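Putative capsular polysaccharide biosynthesis protein (Streptococcus pneumoniae serotype 4, PDB 6EWQ) binds pyridoxal 5'-phosphate and is probably an aminotransferase of the DegT/DnrJ/EryC1 family, with a likely role in capsular polysaccharide biosynthesis. Local coordinates at residues A[172-177]-A[194-199]; A[63-68]-A[90-95]; A[114-119]-A[145-150]. All coordinates share one frame; numbering follows the deposited sequence.

Contact 1 of 3, residues A[172-177]-A[194-199]. With PLP (pyridoxal-5'-phosphate), chain E.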
loop_
_atom_site.group_PDB
_atom_site.type_symbol
_atom_site.label_atom_id
_atom_site.label_comp_id
_atom_site.label_asym_id
_atom_site.label_seq_id
_atom_site.Cartn_x
_atom_site.Cartn_y
_atom_site.Cartn_z
ATOM N N VAL A 172 -19.480 -13.181 -9.870
ATOM C CA VAL A 172 -18.342 -12.618 -10.606
ATOM C C VAL A 172 -17.118 -13.544 -10.409
ATOM O O VAL A 172 -16.791 -13.931 -9.298
ATOM C CB VAL A 172 -18.078 -11.153 -10.150
ATOM C CG1 VAL A 172 -16.839 -10.580 -10.809
ATOM C CG2 VAL A 172 -19.263 -10.280 -10.504
ATOM N N ILE A 173 -16.434 -13.885 -11.495
ATOM C CA ILE A 173 -15.166 -14.643 -11.422
ATOM C C ILE A 173 -13.973 -13.672 -11.502
ATOM O O ILE A 173 -13.854 -12.909 -12.469
ATOM C CB ILE A 173 -15.070 -15.682 -12.542
ATOM C CG1 ILE A 173 -16.208 -16.705 -12.431
ATOM C CG2 ILE A 173 -13.713 -16.383 -12.510
ATOM C CD1 ILE A 173 -16.336 -17.641 -13.626
ATOM N N VAL A 174 -13.125 -13.682 -10.470
ATOM C CA VAL A 174 -11.972 -12.747 -10.333
ATOM C C VAL A 174 -10.691 -13.542 -10.286
ATOM O O VAL A 174 -10.419 -14.230 -9.308
ATOM C CB VAL A 174 -12.046 -11.871 -9.070
ATOM C CG1 VAL A 174 -10.851 -10.929 -9.009
ATOM C CG2 VAL A 174 -13.364 -11.073 -9.033
ATOM N N SER A 175 -9.929 -13.489 -11.353
ATOM C CA SER A 175 -8.727 -14.274 -11.446
ATOM C C SER A 175 -7.564 -13.674 -10.585
ATOM O O SER A 175 -7.102 -12.544 -10.815
ATOM C CB SER A 175 -8.281 -14.399 -12.906
ATOM O OG SER A 175 -6.953 -14.938 -13.021
ATOM N N ASP A 176 -7.066 -14.476 -9.651
ATOM C CA ASP A 176 -5.733 -14.261 -9.097
ATOM C C ASP A 176 -4.658 -14.746 -10.108
ATOM O O ASP A 176 -4.230 -15.915 -10.101
ATOM C CB ASP A 176 -5.603 -14.996 -7.763
ATOM C CG ASP A 176 -4.277 -14.708 -7.042
ATOM O OD1 ASP A 176 -3.362 -14.074 -7.621
ATOM O OD2 ASP A 176 -4.133 -15.153 -5.876
ATOM N N SER A 177 -4.238 -13.842 -10.981
ATOM C CA SER A 177 -3.164 -14.125 -11.945
ATOM C C SER A 177 -1.809 -13.483 -11.472
ATOM O O SER A 177 -1.045 -12.974 -12.296
ATOM C CB SER A 177 -3.545 -13.610 -13.349
ATOM O OG SER A 177 -4.734 -14.229 -13.820
ATOM N N ALA A 194 -11.298 -14.085 -17.167
ATOM C CA ALA A 194 -12.188 -13.942 -16.021
ATOM C C ALA A 194 -12.874 -12.580 -16.063
ATOM O O ALA A 194 -12.497 -11.704 -16.850
ATOM C CB ALA A 194 -11.413 -14.104 -14.722
ATOM N N ASP A 195 -13.845 -12.361 -15.178
ATOM C CA ASP A 195 -14.511 -11.029 -15.144
ATOM C C ASP A 195 -13.544 -9.915 -14.693
ATOM O O ASP A 195 -13.438 -8.885 -15.341
ATOM C CB ASP A 195 -15.785 -11.059 -14.289
ATOM C CG ASP A 195 -16.805 -12.056 -14.808
ATOM O OD1 ASP A 195 -17.181 -11.926 -15.998
ATOM O OD2 ASP A 195 -17.165 -13.012 -14.059
ATOM N N PHE A 196 -12.856 -10.127 -13.569
ATOM C CA PHE A 196 -11.732 -9.249 -13.185
ATOM C C PHE A 196 -10.471 -10.059 -13.033
ATOM O O PHE A 196 -10.508 -11.242 -12.750
ATOM C CB PHE A 196 -11.996 -8.509 -11.900
ATOM C CG PHE A 196 -13.143 -7.600 -11.981
ATOM C CD1 PHE A 196 -14.451 -8.096 -11.956
ATOM C CD2 PHE A 196 -12.956 -6.241 -12.141
ATOM C CE1 PHE A 196 -15.529 -7.236 -12.055
ATOM C CE2 PHE A 196 -14.042 -5.379 -12.207
ATOM C CZ PHE A 196 -15.335 -5.884 -12.147
ATOM N N THR A 197 -9.333 -9.406 -13.186
ATOM C CA THR A 197 -8.049 -10.102 -12.963
ATOM C C THR A 197 -7.109 -9.181 -12.254
ATOM O O THR A 197 -7.036 -8.027 -12.643
ATOM C CB THR A 197 -7.457 -10.576 -14.292
ATOM O OG1 THR A 197 -8.372 -11.517 -14.909
ATOM C CG2 THR A 197 -6.057 -11.284 -14.093
ATOM N N SER A 198 -6.426 -9.693 -11.212
ATOM C CA SER A 198 -5.302 -8.996 -10.571
ATOM C C SER A 198 -3.965 -9.648 -10.924
ATOM O O SER A 198 -3.856 -10.864 -10.934
ATOM C CB SER A 198 -5.402 -9.021 -9.062
ATOM O OG SER A 198 -5.301 -10.331 -8.621
ATOM N N PHE A 199 -2.953 -8.826 -11.172
ATOM C CA PHE A 199 -1.591 -9.299 -11.458
ATOM C C PHE A 199 -0.586 -8.781 -10.423
ATOM O O PHE A 199 -0.792 -7.734 -9.827
ATOM C CB PHE A 199 -1.115 -8.775 -12.820
ATOM C CG PHE A 199 -1.872 -9.293 -13.990
ATOM C CD1 PHE A 199 -1.605 -10.565 -14.494
ATOM C CD2 PHE A 199 -2.850 -8.521 -14.592
ATOM C CE1 PHE A 199 -2.301 -11.059 -15.609
ATOM C CE2 PHE A 199 -3.550 -9.006 -15.724
ATOM C CZ PHE A 199 -3.283 -10.283 -16.212
HETATM N N1 PLP E . -1.491 -14.374 -5.137
HETATM C C2 PLP E . -0.449 -15.225 -5.396
HETATM C C2A PLP E . -0.766 -16.599 -5.881
HETATM C C3 PLP E . 0.959 -14.778 -5.202
HETATM O O3 PLP E . 2.028 -15.554 -5.432
HETATM C C4 PLP E . 1.278 -13.438 -4.755
HETATM C C4A PLP E . 2.779 -13.017 -4.581
HETATM C C5 PLP E . 0.039 -12.594 -4.494
HETATM C C6 PLP E . -1.257 -13.110 -4.709
HETATM C C5A PLP E . 0.129 -11.168 -4.014
HETATM O O4P PLP E . 1.232 -10.545 -4.627
HETATM P P PLP E . 1.730 -9.113 -4.131
HETATM O O1P PLP E . 2.843 -9.485 -3.178
HETATM O O2P PLP E . 0.532 -8.578 -3.414
HETATM O O3P PLP E . 2.059 -8.476 -5.493
#
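Two neighbouring parallel strands in the central sheet of the cofactor-binding domain make this contact, with Val174 paired to Phe196, Ser175 to Thr197 and Asp176 to Ser198. The backbone bonds alternate in the usual parallel fashion: Ser175 N donates to Phe196 O at 2.7 Å, and Ser175 O takes Ser198 N at 3.0 Å. Where the pairing begins, Ile173 O receives Phe196 N together with a weaker, more bent bond from Asp195 N. Asp195 adds a side-chain link at the same end. Its carboxylate folds back beside its own backbone N (chi1 -60°), which brings OD2 within 2.8 Å of Ile173 N; the bond is almost straight at 171° and uses the anti lone pair of OD2. Arg170 holds the same oxygen in a salt bridge, so a backbone N-H and a charged group share it.

The two faces of the sheet differ. On the face of Val174 and Phe196, Val172 CG1 reaches the edge of the Phe196 ring, 3.6 Å from CD1, and both Val174 methyl groups lie against Phe196 CB. On the face of Ser175 and Thr197, Ala194 CB packs 3.6 Å from Ser175 CB, while Ser175 OG bonds to Glu136. Farther along, Thr197 CG2 covers one face of the Phe199 ring, offset toward its rim, and also touches Ser177.

Asp176 carries the contact to the cofactor. OD2 lies 2.9 Å from PLP N1 and probably meets Ser93 OG in a hydrogen bond, while OD1 accepts from Ala178 N, which helps to fix the rotation of the carboxylate. An aspartate facing the pyridine nitrogen from the C-terminal end of a central strand is a hallmark of fold type I PLP enzymes.

Contact 2 of 3, residues A[63-68]-A[90-95]. With PLP (pyridoxal-5'-phosphate), chain E.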
loop_
_atom_site.group_PDB
_atom_site.type_symbol
_atom_site.label_atom_id
_atom_site.label_comp_id
_atom_site.label_asym_id
_atom_site.label_seq_id
_atom_site.Cartn_x
_atom_site.Cartn_y
_atom_site.Cartn_z
ATOM N N SER A 63 0.366 -3.322 -5.159
ATOM C CA SER A 63 0.460 -4.752 -4.995
ATOM C C SER A 63 -0.697 -5.455 -5.681
ATOM O O SER A 63 -1.744 -4.887 -5.895
ATOM C CB SER A 63 0.460 -5.107 -3.486
ATOM O OG SER A 63 -0.784 -4.857 -2.914
ATOM N N ALA A 64 -0.530 -6.736 -5.967
ATOM C CA ALA A 64 -1.669 -7.573 -6.367
ATOM C C ALA A 64 -2.664 -7.755 -5.226
ATOM O O ALA A 64 -3.869 -7.886 -5.468
ATOM C CB ALA A 64 -1.210 -8.943 -6.846
ATOM N N THR A 65 -2.169 -7.783 -3.994
ATOM C CA THR A 65 -3.051 -7.792 -2.848
ATOM C C THR A 65 -3.938 -6.570 -2.846
ATOM O O THR A 65 -5.136 -6.720 -2.704
ATOM C CB THR A 65 -2.283 -7.947 -1.512
ATOM O OG1 THR A 65 -1.463 -9.116 -1.653
ATOM C CG2 THR A 65 -3.216 -8.123 -0.374
ATOM N N ALA A 66 -3.382 -5.399 -3.062
ATOM C CA ALA A 66 -4.178 -4.203 -3.235
ATOM C C ALA A 66 -5.209 -4.305 -4.338
ATOM O O ALA A 66 -6.363 -3.923 -4.147
ATOM C CB ALA A 66 -3.301 -2.990 -3.474
ATOM N N ALA A 67 -4.819 -4.844 -5.498
ATOM C CA ALA A 67 -5.725 -4.957 -6.650
ATOM C C ALA A 67 -6.921 -5.857 -6.414
ATOM O O ALA A 67 -8.040 -5.457 -6.657
ATOM C CB ALA A 67 -4.982 -5.449 -7.863
ATOM N N LEU A 68 -6.625 -7.049 -5.915
ATOM C CA LEU A 68 -7.609 -8.034 -5.579
ATOM C C LEU A 68 -8.604 -7.464 -4.549
ATOM O O LEU A 68 -9.820 -7.534 -4.745
ATOM C CB LEU A 68 -6.913 -9.281 -5.044
ATOM C CG LEU A 68 -7.581 -10.634 -5.167
ATOM C CD1 LEU A 68 -8.045 -10.963 -6.588
ATOM C CD2 LEU A 68 -6.619 -11.687 -4.690
ATOM N N TYR A 90 -2.171 -19.131 -2.265
ATOM C CA TYR A 90 -1.402 -18.230 -1.401
ATOM C C TYR A 90 -2.381 -17.476 -0.527
ATOM O O TYR A 90 -3.521 -17.216 -0.948
ATOM C CB TYR A 90 -0.578 -17.238 -2.223
ATOM C CG TYR A 90 0.375 -16.377 -1.426
ATOM C CD1 TYR A 90 1.302 -16.934 -0.568
ATOM C CD2 TYR A 90 0.349 -14.986 -1.561
ATOM C CE1 TYR A 90 2.158 -16.140 0.173
ATOM C CE2 TYR A 90 1.210 -14.178 -0.846
ATOM C CZ TYR A 90 2.118 -14.767 0.022
ATOM O OH TYR A 90 2.993 -13.961 0.731
ATOM N N THR A 91 -1.927 -17.201 0.714
ATOM C CA THR A 91 -2.723 -16.464 1.698
ATOM C C THR A 91 -3.346 -15.179 1.174
ATOM O O THR A 91 -4.494 -14.903 1.479
ATOM C CB THR A 91 -1.939 -16.166 2.987
ATOM O OG1 THR A 91 -2.859 -15.698 3.989
ATOM C CG2 THR A 91 -0.763 -15.191 2.770
ATOM N N ALA A 92 -2.618 -14.430 0.338
ATOM C CA ALA A 92 -3.139 -13.185 -0.274
ATOM C C ALA A 92 -4.524 -13.304 -0.991
ATOM O O ALA A 92 -5.353 -12.390 -0.895
ATOM C CB ALA A 92 -2.113 -12.610 -1.222
ATOM N N SER A 93 -4.756 -14.398 -1.709
ATOM C CA SER A 93 -6.048 -14.608 -2.383
ATOM C C SER A 93 -7.205 -14.641 -1.390
ATOM O O SER A 93 -8.288 -14.218 -1.711
ATOM C CB SER A 93 -6.043 -15.923 -3.198
ATOM O OG SER A 93 -4.786 -16.152 -3.831
ATOM N N CYS A 94 -6.957 -15.186 -0.199
ATOM C CA CYS A 94 -7.944 -15.309 0.835
ATOM C C CYS A 94 -8.024 -14.126 1.810
ATOM O O CYS A 94 -9.123 -13.733 2.223
ATOM C CB CYS A 94 -7.713 -16.617 1.604
ATOM S SG CYS A 94 -9.101 -16.993 2.666
ATOM N N SER A 95 -6.875 -13.590 2.215
ATOM C CA SER A 95 -6.820 -12.476 3.189
ATOM C C SER A 95 -7.737 -11.291 2.869
ATOM O O SER A 95 -8.431 -10.750 3.782
ATOM C CB SER A 95 -5.392 -11.932 3.368
ATOM O OG SER A 95 -4.941 -11.367 2.157
HETATM N N1 PLP E . -1.491 -14.374 -5.137
HETATM C C2 PLP E . -0.449 -15.225 -5.396
HETATM C C2A PLP E . -0.766 -16.599 -5.881
HETATM C C3 PLP E . 0.959 -14.778 -5.202
HETATM O O3 PLP E . 2.028 -15.554 -5.432
HETATM C C4 PLP E . 1.278 -13.438 -4.755
HETATM C C4A PLP E . 2.779 -13.017 -4.581
HETATM C C5 PLP E . 0.039 -12.594 -4.494
HETATM C C6 PLP E . -1.257 -13.110 -4.709
HETATM C C5A PLP E . 0.129 -11.168 -4.014
HETATM O O4P PLP E . 1.232 -10.545 -4.627
HETATM P P PLP E . 1.730 -9.113 -4.131
HETATM O O1P PLP E . 2.843 -9.485 -3.178
HETATM O O2P PLP E . 0.532 -8.578 -3.414
HETATM O O3P PLP E . 2.059 -8.476 -5.493
#
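Phosphate oxygen O2P of PLP is gripped twice by Thr65, whose side chain also meets Ala92 across the contact. Thr65 OG1 donates to PLP O2P at 2.7 Å, and Thr65 N reaches the same oxygen at 2.9 Å. With chi1 at -53°, OG1 sits beside its own backbone N, which lets one residue present both donors to one oxygen. Ala64 N binds the neighbouring PLP O3P over a longer 3.2 Å, in a fairly straight bond of 163°. The first turn of helix 64-75 is held by Ser63 at its N-cap, where OG accepts from Ala66 N.

Ala92 CB touches both Thr65 and the cofactor: it lies 3.6 Å from Thr65 OG1 and equally 3.6 Å from PLP C6. Tyr90 approaches the same face of the pyridine ring obliquely, with CD2 3.7 Å from PLP C4, and His238 of the second subunit meets the Tyr90 ring edge-to-face. Deeper between the helices, Leu68 CD2 packs 3.8 Å from Ser93 CA.

Backbone N-H groups at the start of a helix thus meet the phosphate, where the helix end would probably help to stabilise its negative charge, while small and aromatic side chains cover one face of the ring.

Contact 3 of 3, residues A[114-119]-A[145-150]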
loop_
_atom_site.group_PDB
_atom_site.type_symbol
_atom_site.label_atom_id
_atom_site.label_comp_id
_atom_site.label_asym_id
_atom_site.label_seq_id
_atom_site.Cartn_x
_atom_site.Cartn_y
_atom_site.Cartn_z
ATOM N N PHE A 114 -3.901 -28.698 -9.441
ATOM C CA PHE A 114 -4.130 -27.699 -8.394
ATOM C C PHE A 114 -5.537 -27.109 -8.486
ATOM O O PHE A 114 -5.994 -26.489 -7.531
ATOM C CB PHE A 114 -3.089 -26.557 -8.503
ATOM C CG PHE A 114 -3.160 -25.787 -9.813
ATOM C CD1 PHE A 114 -2.381 -26.150 -10.883
ATOM C CD2 PHE A 114 -4.005 -24.699 -9.937
ATOM C CE1 PHE A 114 -2.454 -25.477 -12.066
ATOM C CE2 PHE A 114 -4.096 -24.029 -11.124
ATOM C CZ PHE A 114 -3.300 -24.416 -12.190
ATOM N N GLU A 115 -6.155 -27.208 -9.664
ATOM C CA GLU A 115 -7.457 -26.573 -9.906
ATOM C C GLU A 115 -8.526 -27.062 -8.920
ATOM O O GLU A 115 -8.511 -28.197 -8.499
ATOM C CB GLU A 115 -7.913 -26.829 -11.352
ATOM C CG GLU A 115 -7.106 -26.087 -12.405
ATOM C CD GLU A 115 -7.795 -25.995 -13.776
ATOM O OE1 GLU A 115 -8.949 -25.475 -13.826
ATOM O OE2 GLU A 115 -7.189 -26.439 -14.792
ATOM N N MET A 116 -9.458 -26.206 -8.552
ATOM C CA MET A 116 -10.546 -26.646 -7.696
ATOM C C MET A 116 -11.287 -27.816 -8.335
ATOM O O MET A 116 -11.357 -27.913 -9.576
ATOM C CB MET A 116 -11.530 -25.518 -7.436
ATOM C CG MET A 116 -11.061 -24.529 -6.375
ATOM S SD MET A 116 -12.164 -23.120 -6.196
ATOM C CE MET A 116 -11.838 -22.262 -7.727
ATOM N N ASP A 117 -11.831 -28.711 -7.490
ATOM C CA ASP A 117 -12.844 -29.705 -7.929
ATOM C C ASP A 117 -14.129 -28.901 -8.215
ATOM O O ASP A 117 -14.785 -28.374 -7.300
ATOM C CB ASP A 117 -13.082 -30.812 -6.878
ATOM C CG ASP A 117 -14.154 -31.861 -7.314
ATOM O OD1 ASP A 117 -15.161 -31.482 -7.944
ATOM O OD2 ASP A 117 -14.003 -33.064 -6.974
ATOM N N TYR A 118 -14.467 -28.821 -9.499
ATOM C CA TYR A 118 -15.560 -27.989 -9.970
ATOM C C TYR A 118 -16.948 -28.573 -9.631
ATOM O O TYR A 118 -17.935 -27.851 -9.631
ATOM C CB TYR A 118 -15.364 -27.688 -11.466
ATOM C CG TYR A 118 -14.084 -26.901 -11.697
ATOM C CD1 TYR A 118 -13.922 -25.642 -11.118
ATOM C CD2 TYR A 118 -13.032 -27.417 -12.462
ATOM C CE1 TYR A 118 -12.768 -24.917 -11.276
ATOM C CE2 TYR A 118 -11.870 -26.680 -12.653
ATOM C CZ TYR A 118 -11.733 -25.428 -12.040
ATOM O OH TYR A 118 -10.590 -24.655 -12.200
ATOM N N ASP A 119 -17.007 -29.847 -9.241
ATOM C CA ASP A 119 -18.239 -30.388 -8.651
ATOM C C ASP A 119 -18.407 -29.830 -7.253
ATOM O O ASP A 119 -19.477 -29.324 -6.908
ATOM C CB ASP A 119 -18.256 -31.935 -8.655
ATOM C CG ASP A 119 -18.233 -32.512 -10.056
ATOM O OD1 ASP A 119 -18.878 -31.921 -10.949
ATOM O OD2 ASP A 119 -17.525 -33.521 -10.286
ATOM N N ASP A 145 -13.924 -22.332 -19.217
ATOM C CA ASP A 145 -15.157 -22.805 -19.825
ATOM C C ASP A 145 -16.015 -23.447 -18.747
ATOM O O ASP A 145 -17.177 -23.080 -18.554
ATOM C CB ASP A 145 -14.886 -23.784 -20.957
ATOM C CG ASP A 145 -14.305 -23.109 -22.201
ATOM O OD1 ASP A 145 -14.254 -21.852 -22.284
ATOM O OD2 ASP A 145 -13.866 -23.883 -23.094
ATOM N N ARG A 146 -15.405 -24.359 -17.998
ATOM C CA ARG A 146 -16.077 -24.965 -16.862
ATOM C C ARG A 146 -16.556 -23.953 -15.829
ATOM O O ARG A 146 -17.743 -23.941 -15.472
ATOM C CB ARG A 146 -15.168 -26.013 -16.204
ATOM C CG ARG A 146 -15.823 -26.846 -15.100
ATOM C CD ARG A 146 -17.153 -27.476 -15.523
ATOM N NE ARG A 146 -17.836 -27.936 -14.338
ATOM C CZ ARG A 146 -17.586 -29.068 -13.697
ATOM N NH1 ARG A 146 -16.633 -29.897 -14.109
ATOM N NH2 ARG A 146 -18.309 -29.372 -12.624
ATOM N N LEU A 147 -15.656 -23.088 -15.352
ATOM C CA LEU A 147 -16.025 -22.114 -14.296
ATOM C C LEU A 147 -17.251 -21.250 -14.681
ATOM O O LEU A 147 -18.099 -20.985 -13.835
ATOM C CB LEU A 147 -14.843 -21.206 -13.924
ATOM C CG LEU A 147 -13.801 -21.794 -12.968
ATOM C CD1 LEU A 147 -12.419 -21.289 -13.333
ATOM C CD2 LEU A 147 -14.139 -21.499 -11.506
ATOM N N PHE A 148 -17.274 -20.761 -15.928
ATOM C CA PHE A 148 -18.378 -19.946 -16.424
ATOM C C PHE A 148 -19.665 -20.760 -16.566
ATOM O O PHE A 148 -20.736 -20.230 -16.316
ATOM C CB PHE A 148 -18.006 -19.200 -17.714
ATOM C CG PHE A 148 -17.231 -17.936 -17.447
ATOM C CD1 PHE A 148 -17.864 -16.838 -16.881
ATOM C CD2 PHE A 148 -15.865 -17.858 -17.698
ATOM C CE1 PHE A 148 -17.165 -15.668 -16.603
ATOM C CE2 PHE A 148 -15.162 -16.700 -17.425
ATOM C CZ PHE A 148 -15.813 -15.602 -16.860
ATOM N N GLN A 149 -19.550 -22.046 -16.910
ATOM C CA GLN A 149 -20.688 -22.970 -16.893
ATOM C C GLN A 149 -21.264 -23.097 -15.478
ATOM O O GLN A 149 -22.476 -23.057 -15.298
ATOM C CB GLN A 149 -20.291 -24.342 -17.448
ATOM C CG GLN A 149 -20.027 -24.317 -18.950
ATOM C CD GLN A 149 -19.147 -25.469 -19.445
ATOM O OE1 GLN A 149 -18.902 -26.449 -18.721
ATOM N NE2 GLN A 149 -18.644 -25.336 -20.680
ATOM N N VAL A 150 -20.404 -23.202 -14.470
ATOM C CA VAL A 150 -20.860 -23.312 -13.078
ATOM C C VAL A 150 -21.676 -22.095 -12.637
ATOM O O VAL A 150 -22.689 -22.266 -11.971
ATOM C CB VAL A 150 -19.685 -23.503 -12.104
ATOM C CG1 VAL A 150 -20.112 -23.342 -10.649
ATOM C CG2 VAL A 150 -19.028 -24.849 -12.319
#
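Arg146 lays its guanidinium group against Tyr118, with CZ 3.4 Å from Tyr118 CB, which lies centrally over one face of the group. At the edge of that plane Arg146 NH2 makes a salt bridge to Asp119 OD1, 3.1 Å long. The donor comes from above the carboxylate, 47° out of its plane. Arg146 CG, set anti to the backbone N (chi1 -173°), touches the ring obliquely, and the bend at chi2 (51°) then brings the guanidinium group over Tyr118 CB, with NH2 going on to Asp119. Leu147 fills in farther out along the ring, with CD2 3.7 Å from Tyr118 CE1.

Around this shell, the Tyr118 ring is positioned from its own segment. Met116 O stands 3.2 Å above the ring plane, over its centre, and Tyr118 OH is directed to Glu115 OE1, which also accepts from Asp143 N. Asp117 occupies the N-cap of helix 118-124 and receives Asp119 N weakly and Leu120 N.

The contact docks the start of helix 118-124 on helix 144-153. Met116 reaches inward to strand 82-86, and Leu147 touches both Leu121 and Ile173 of the central strand 172-176.

In the fold
From the N terminus the three contacts close in series, with none nested or crossed. Contact 2 closes first, bringing together the starts of helices 64-75 and 91-99 across a loop that includes strand 82-86. Contact 3 follows, its loop holding helix 118-124 and strand 129-132 before helix 144-153. Contact 1 closes last, over 16 residues that include the short strands 184-185 and 188-189. Its strands form the middle layer: Leu68 of contact 2 packs on Val174 and Ser198, while Phe148 of contact 3 packs on Ile173 of the other face. Contacts 1 and 2 share PLP; contacts 2 and 3 stay about 10 Å apart at their nearest atoms.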